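Local coordinates for ribosome-inactivating protein 3 (Zea mays, PDB 2PQG), which belongs to the plant ribosome-inactivating protein family, whose fold combines a mixed beta sheet with a set of alpha helices, at residues V182-C185 against E186-F190; N191-S194 against R195-A199; A20-R23 against K24-K28. All blocks are in the same frame, centred on the assembly; numbering follows the deposited sequence.

Interaction 1: V182-C185 against E186-F190; sequences VMVC and EGLRF
Leu-188 folds back over the carbonyl oxygen of Val-184, the close-packed side of a buried turn near the end of helix 171-189. Leu-188 N donates to Val-184 O at 2.8 Å. With chi1 at -65°, CG stays beside the backbone N and Leu-188 CG rests 3.1 Å from Val-184 O, while the Leu-188 CD1 branch goes on to Val-184 CG1 at 4.3 Å. One residue along, Arg-189 N reaches Cys-185 O at 3.0 Å. Before that the helix widens into a pi-type turn at 182-185, and Glu-186 CB packs 3.2 Å from Val-182 O.

The polar flank is looser, although it too is buried. The Glu-186 chain bends at chi2 (-68°) and swings its carboxylate toward Arg-189, whose chain runs out straight from CG to NE. Even so, Arg-189 NH1 stays 3.4 Å from Glu-186 OE1, a weak hydrogen bond within a long salt bridge. The guanidinium has firmer company elsewhere: NH2 bonds to Asn-71 O, and Trp-220 meets it in a cation-pi contact. The chemistry therefore suggests that Arg-189 is probably placed more by these surroundings than by its acidic neighbour on the same turn.

Interaction 2: N191-S194 against R195-A199; sequences NTVS and RTVDA
Val-193 and Val-197 carry the apolar side of this turn. Their side chains run alongside each other in the same direction, and Val-193 CG1 meets Val-197 CG2 at 3.7 Å. The Val-197 CG2 methyl is placed by chi1 of 175°, which leaves it beside the backbone N and close over the Val-193 carbonyl. Outside the pair, Leu-209 packs on Val-193, while Met-123 and Tyr-15 pack on Val-197.

Backbone bonds hold the same stretch in regular i to i+4 fashion. Val-197 N to Val-193 O is short and straight, 2.7 Å with 165° at the hydrogen. Asp-198 N bonds to Ser-194 O at 2.9 Å. Thr-196 N to Thr-192 O is weak at 3.4 Å. All this belongs to helix 191-199, which directly follows the long helix 171-189 in the helical part of the ribosome-inactivating protein fold.

The polar side chains find partners both within the turn and around it. Arg-195 bends at chi3 (-56°), so that its guanidinium doubles back along the helix, with Thr-192 CA above the outer part of one face. Asn-191 OD1 comes in at the edge, in plane, 3.7 Å from Arg-195 NH2, with the amide turned almost perpendicular to the guanidinium; the strongest partner of NH2 is Arg-254 O. Thr-196 OG1 sits 3.0 Å from Thr-192 O, but Gln-213 OE1 is also within reach of its proton. Thr-192 OG1 bonds to that same Gln-213 oxygen. Asp-198 sends its carboxylate away from the turn, where OD1 accepts from Ser-16 N, and Ser-194 OG is bonded by Arg-23 NH2.

Interaction 3: A20-R23 against K24-K28; sequences ASVR and KDVIK
Arg-23 offers its carbonyl oxygen to Ile-27 in a turn of helix 15-27, which packs beside strands 2-7 and 51-57 of the mixed sheet. The bond from Ile-27 N to Arg-23 O is short, 2.8 Å, and the isoleucine leans over the same oxygen: chi1 of -70° keeps Ile-27 CG1 beside the backbone N, 3.0 Å from Arg-23 O. The arginine side chain itself runs the other way, stretched from CG to NE, and carries its guanidinium to Gly-187 O and Leu-188 O.

Lys-24 faces the exposed side. Lys-24 N reaches Ala-20 O through a weak bond of 3.4 Å, and its CB rests against the carbonyl oxygens of Ala-20 and Ser-21 before the rest of the chain leads off from the turn.

Val-22 belongs to the buried side, where Leu-52 touches both it and Val-26. Two backbone donors share Val-22 O: Val-26 N at 3.1 Å and, weakly, Asp-25 N at 3.3 Å. Asp-25 in turn takes a weak bond and salt bridge at OD2 from Lys-28 NZ. Over the same Val-22 O hangs the Val-26 CG2 methyl, 3.1 Å away and 4.3 Å from Val-22 CG1.

In the fold
From the N terminus, interaction 3 comes first, on helix 15-27; interaction 1 follows much later near the end of helix 171-189, and interaction 2 comes directly after it on helix 191-199. The three stand in series: none nests in or crosses another, and each closes no more than local helical turns. In space they meet. Leu-188 CD2 of interaction 1 lies 3.6 Å from Val-22 CG1 of interaction 3, and Gly-187 CA lies 3.8 Å from Val-193 CG1 of interaction 2. Arg-23, reaching both later helices, bridges all three, tying the early helix beside the sheet to the consecutive helix pair.

Interaction 1: V182-C185 against E186-F190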
loop_
_atom_site.group_PDB
_atom_site.type_symbol
_atom_site.label_atom_id
_atom_site.label_comp_id
_atom_site.label_asym_id
_atom_site.label_seq_id
_atom_site.Cartn_x
_atom_site.Cartn_y
_atom_site.Cartn_z
ATOM N N VAL A 182 -2.963 -1.169 -0.724
ATOM C CA VAL A 182 -3.424 -1.123 -2.108
ATOM C C VAL A 182 -4.031 0.228 -2.492
ATOM O O VAL A 182 -3.722 0.756 -3.558
ATOM C CB VAL A 182 -4.452 -2.248 -2.403
ATOM C CG1 VAL A 182 -4.895 -2.178 -3.846
ATOM C CG2 VAL A 182 -3.834 -3.604 -2.131
ATOM N N MET A 183 -4.885 0.786 -1.633
ATOM C CA MET A 183 -5.515 2.087 -1.907
ATOM C C MET A 183 -4.519 3.247 -1.920
ATOM O O MET A 183 -4.627 4.153 -2.750
ATOM C CB MET A 183 -6.607 2.404 -0.876
ATOM C CG MET A 183 -7.888 1.595 -1.018
ATOM S SD MET A 183 -9.185 2.108 0.134
ATOM C CE MET A 183 -8.758 1.171 1.641
ATOM N N VAL A 184 -3.560 3.242 -0.997
ATOM C CA VAL A 184 -2.584 4.326 -0.949
ATOM C C VAL A 184 -1.283 4.067 -1.730
ATOM O O VAL A 184 -1.052 4.693 -2.766
ATOM C CB VAL A 184 -2.256 4.696 0.506
ATOM C CG1 VAL A 184 -1.294 5.857 0.540
ATOM C CG2 VAL A 184 -3.541 5.062 1.244
ATOM N N CYS A 185 -0.437 3.156 -1.256
ATOM C CA CYS A 185 0.819 2.882 -1.949
ATOM C C CYS A 185 0.622 2.505 -3.393
ATOM O O CYS A 185 1.173 3.140 -4.298
ATOM C CB CYS A 185 1.571 1.749 -1.285
ATOM S SG CYS A 185 2.022 2.084 0.408
ATOM N N GLU A 186 -0.152 1.447 -3.604
ATOM C CA GLU A 186 -0.415 0.956 -4.949
ATOM C C GLU A 186 -1.282 1.929 -5.730
ATOM O O GLU A 186 -1.257 1.938 -6.959
ATOM C CB GLU A 186 -1.053 -0.436 -4.884
ATOM C CG GLU A 186 -0.178 -1.436 -4.142
ATOM C CD GLU A 186 1.113 -1.797 -4.879
ATOM O OE1 GLU A 186 1.551 -1.013 -5.742
ATOM O OE2 GLU A 186 1.705 -2.860 -4.588
ATOM N N GLY A 187 -2.048 2.749 -5.018
ATOM C CA GLY A 187 -2.866 3.734 -5.692
ATOM C C GLY A 187 -1.938 4.791 -6.278
ATOM O O GLY A 187 -2.192 5.328 -7.361
ATOM N N LEU A 188 -0.851 5.081 -5.562
ATOM C CA LEU A 188 0.124 6.075 -6.001
ATOM C C LEU A 188 0.998 5.539 -7.149
ATOM O O LEU A 188 1.276 6.251 -8.115
ATOM C CB LEU A 188 1.007 6.503 -4.818
ATOM C CG LEU A 188 0.377 7.256 -3.637
ATOM C CD1 LEU A 188 1.376 7.337 -2.495
ATOM C CD2 LEU A 188 -0.058 8.650 -4.054
ATOM N N ARG A 189 1.421 4.284 -7.039
ATOM C CA ARG A 189 2.245 3.654 -8.066
ATOM C C ARG A 189 1.512 3.436 -9.390
ATOM O O ARG A 189 2.031 3.751 -10.461
ATOM C CB ARG A 189 2.731 2.283 -7.598
ATOM C CG ARG A 189 3.820 2.257 -6.564
ATOM C CD ARG A 189 4.002 0.818 -6.121
ATOM N NE ARG A 189 5.088 0.665 -5.166
ATOM C CZ ARG A 189 5.479 -0.504 -4.676
ATOM N NH1 ARG A 189 4.866 -1.616 -5.052
ATOM N NH2 ARG A 189 6.497 -0.565 -3.829
ATOM N N PHE A 190 0.312 2.870 -9.311
ATOM C CA PHE A 190 -0.462 2.556 -10.503
ATOM C C PHE A 190 -1.675 3.431 -10.731
ATOM O O PHE A 190 -2.529 3.543 -9.848
ATOM C CB PHE A 190 -0.958 1.106 -10.445
ATOM C CG PHE A 190 0.127 0.091 -10.309
ATOM C CD1 PHE A 190 0.725 -0.152 -9.077
ATOM C CD2 PHE A 190 0.557 -0.625 -11.417
ATOM C CE1 PHE A 190 1.737 -1.109 -8.953
ATOM C CE2 PHE A 190 1.563 -1.579 -11.300
ATOM C CZ PHE A 190 2.157 -1.820 -10.067
#

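Interaction 2: N191-S194 against R195-A199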
loop_
_atom_site.group_PDB
_atom_site.type_symbol
_atom_site.label_atom_id
_atom_site.label_comp_id
_atom_site.label_asym_id
_atom_site.label_seq_id
_atom_site.Cartn_x
_atom_site.Cartn_y
_atom_site.Cartn_z
ATOM N N ASN A 191 -1.769 4.041 -11.911
ATOM C CA ASN A 191 -2.940 4.844 -12.222
ATOM C C ASN A 191 -4.066 3.889 -12.633
ATOM O O ASN A 191 -5.213 4.298 -12.813
ATOM C CB ASN A 191 -2.657 5.878 -13.323
ATOM C CG ASN A 191 -1.798 5.338 -14.443
ATOM O OD1 ASN A 191 -1.862 5.818 -15.574
ATOM N ND2 ASN A 191 -0.974 4.353 -14.135
ATOM N N THR A 192 -3.740 2.606 -12.770
ATOM C CA THR A 192 -4.760 1.621 -13.106
ATOM C C THR A 192 -5.544 1.339 -11.812
ATOM O O THR A 192 -6.741 1.063 -11.839
ATOM C CB THR A 192 -4.127 0.311 -13.677
ATOM O OG1 THR A 192 -5.160 -0.648 -13.951
ATOM C CG2 THR A 192 -3.110 -0.276 -12.704
ATOM N N VAL A 193 -4.853 1.436 -10.680
ATOM C CA VAL A 193 -5.463 1.217 -9.374
ATOM C C VAL A 193 -6.192 2.475 -8.898
ATOM O O VAL A 193 -7.310 2.393 -8.384
ATOM C CB VAL A 193 -4.402 0.826 -8.320
ATOM C CG1 VAL A 193 -5.001 0.888 -6.916
ATOM C CG2 VAL A 193 -3.890 -0.575 -8.617
ATOM N N SER A 194 -5.560 3.635 -9.060
ATOM C CA SER A 194 -6.186 4.876 -8.649
ATOM C C SER A 194 -7.459 5.108 -9.468
ATOM O O SER A 194 -8.437 5.644 -8.946
ATOM C CB SER A 194 -5.217 6.045 -8.812
ATOM O OG SER A 194 -4.775 6.156 -10.147
ATOM N N ARG A 195 -7.467 4.700 -10.739
ATOM C CA ARG A 195 -8.672 4.871 -11.557
ATOM C C ARG A 195 -9.790 3.962 -11.054
ATOM O O ARG A 195 -10.941 4.372 -10.958
ATOM C CB ARG A 195 -8.414 4.552 -13.031
ATOM C CG ARG A 195 -7.582 5.579 -13.773
ATOM C CD ARG A 195 -7.827 5.484 -15.274
ATOM N NE ARG A 195 -7.574 4.140 -15.786
ATOM C CZ ARG A 195 -6.371 3.665 -16.093
ATOM N NH1 ARG A 195 -6.246 2.424 -16.547
ATOM N NH2 ARG A 195 -5.297 4.437 -15.961
ATOM N N THR A 196 -9.443 2.720 -10.734
ATOM C CA THR A 196 -10.419 1.752 -10.251
ATOM C C THR A 196 -10.891 2.065 -8.838
ATOM O O THR A 196 -12.086 1.963 -8.547
ATOM C CB THR A 196 -9.844 0.323 -10.298
ATOM O OG1 THR A 196 -9.534 -0.013 -11.657
ATOM C CG2 THR A 196 -10.853 -0.687 -9.752
ATOM N N VAL A 197 -9.970 2.455 -7.963
ATOM C CA VAL A 197 -10.351 2.777 -6.595
ATOM C C VAL A 197 -11.164 4.067 -6.536
ATOM O O VAL A 197 -12.053 4.188 -5.692
ATOM C CB VAL A 197 -9.130 2.922 -5.661
ATOM C CG1 VAL A 197 -9.592 3.373 -4.271
ATOM C CG2 VAL A 197 -8.392 1.604 -5.566
ATOM N N ASP A 198 -10.878 5.025 -7.417
ATOM C CA ASP A 198 -11.630 6.277 -7.387
ATOM C C ASP A 198 -13.009 6.091 -7.966
ATOM O O ASP A 198 -13.976 6.664 -7.475
ATOM C CB ASP A 198 -10.942 7.403 -8.160
ATOM C CG ASP A 198 -11.715 8.719 -8.061
ATOM O OD1 ASP A 198 -11.806 9.287 -6.948
ATOM O OD2 ASP A 198 -12.249 9.178 -9.091
ATOM N N ALA A 199 -13.103 5.292 -9.018
ATOM C CA ALA A 199 -14.393 5.060 -9.641
ATOM C C ALA A 199 -15.402 4.456 -8.664
ATOM O O ALA A 199 -16.572 4.840 -8.672
ATOM C CB ALA A 199 -14.235 4.162 -10.850
#

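Interaction 3: A20-R23 against K24-K28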
loop_
_atom_site.group_PDB
_atom_site.type_symbol
_atom_site.label_atom_id
_atom_site.label_comp_id
_atom_site.label_asym_id
_atom_site.label_seq_id
_atom_site.Cartn_x
_atom_site.Cartn_y
_atom_site.Cartn_z
ATOM N N ALA A 20 -3.978 12.771 -6.932
ATOM C CA ALA A 20 -3.422 13.808 -7.783
ATOM C C ALA A 20 -2.571 14.781 -6.989
ATOM O O ALA A 20 -1.547 15.260 -7.478
ATOM C CB ALA A 20 -4.538 14.554 -8.484
ATOM N N SER A 21 -2.995 15.075 -5.765
ATOM C CA SER A 21 -2.265 15.999 -4.904
ATOM C C SER A 21 -0.974 15.371 -4.367
ATOM O O SER A 21 0.086 15.991 -4.386
ATOM C CB SER A 21 -3.173 16.450 -3.752
ATOM O OG SER A 21 -2.452 17.182 -2.775
ATOM N N VAL A 22 -1.064 14.132 -3.902
ATOM C CA VAL A 22 0.095 13.450 -3.359
ATOM C C VAL A 22 1.119 13.063 -4.446
ATOM O O VAL A 22 2.330 13.085 -4.206
ATOM C CB VAL A 22 -0.345 12.210 -2.542
ATOM C CG1 VAL A 22 0.874 11.491 -1.967
ATOM C CG2 VAL A 22 -1.277 12.644 -1.414
ATOM N N ARG A 23 0.660 12.710 -5.641
ATOM C CA ARG A 23 1.620 12.381 -6.679
ATOM C C ARG A 23 2.415 13.617 -7.060
ATOM O O ARG A 23 3.602 13.524 -7.361
ATOM C CB ARG A 23 0.938 11.828 -7.921
ATOM C CG ARG A 23 0.780 10.328 -7.897
ATOM C CD ARG A 23 0.249 9.847 -9.215
ATOM N NE ARG A 23 -0.358 8.534 -9.087
ATOM C CZ ARG A 23 -1.392 8.128 -9.817
ATOM N NH1 ARG A 23 -1.922 8.938 -10.726
ATOM N NH2 ARG A 23 -1.909 6.923 -9.627
ATOM N N LYS A 24 1.754 14.773 -7.048
ATOM C CA LYS A 24 2.399 16.041 -7.390
ATOM C C LYS A 24 3.529 16.400 -6.414
ATOM O O LYS A 24 4.548 16.970 -6.817
ATOM C CB LYS A 24 1.357 17.169 -7.429
ATOM C CG LYS A 24 1.944 18.567 -7.600
ATOM C CD LYS A 24 0.871 19.612 -7.887
ATOM C CE LYS A 24 1.493 20.985 -8.123
ATOM N NZ LYS A 24 2.388 21.365 -6.995
ATOM N N ASP A 25 3.359 16.060 -5.141
ATOM C CA ASP A 25 4.389 16.357 -4.157
ATOM C C ASP A 25 5.535 15.354 -4.252
ATOM O O ASP A 25 6.682 15.679 -3.946
ATOM C CB ASP A 25 3.783 16.342 -2.754
ATOM C CG ASP A 25 2.670 17.371 -2.589
ATOM O OD1 ASP A 25 1.922 17.293 -1.589
ATOM O OD2 ASP A 25 2.545 18.262 -3.461
ATOM N N VAL A 26 5.214 14.136 -4.681
ATOM C CA VAL A 26 6.195 13.059 -4.832
ATOM C C VAL A 26 7.029 13.270 -6.092
ATOM O O VAL A 26 8.237 13.040 -6.103
ATOM C CB VAL A 26 5.492 11.676 -4.924
ATOM C CG1 VAL A 26 6.500 10.590 -5.292
ATOM C CG2 VAL A 26 4.817 11.348 -3.601
ATOM N N ILE A 27 6.365 13.700 -7.156
ATOM C CA ILE A 27 7.025 13.961 -8.426
ATOM C C ILE A 27 8.021 15.111 -8.244
ATOM O O ILE A 27 8.967 15.252 -9.020
ATOM C CB ILE A 27 5.977 14.284 -9.516
ATOM C CG1 ILE A 27 5.199 13.014 -9.848
ATOM C CG2 ILE A 27 6.644 14.818 -10.768
ATOM C CD1 ILE A 27 4.040 13.229 -10.793
ATOM N N LYS A 28 7.817 15.924 -7.207
ATOM C CA LYS A 28 8.746 17.010 -6.942
ATOM C C LYS A 28 10.102 16.394 -6.653
ATOM O O LYS A 28 11.129 16.986 -6.959
ATOM C CB LYS A 28 8.302 17.848 -5.744
ATOM C CG LYS A 28 7.430 19.037 -6.117
ATOM C CD LYS A 28 6.889 19.736 -4.881
ATOM C CE LYS A 28 5.722 20.630 -5.244
ATOM N NZ LYS A 28 4.647 20.556 -4.216
#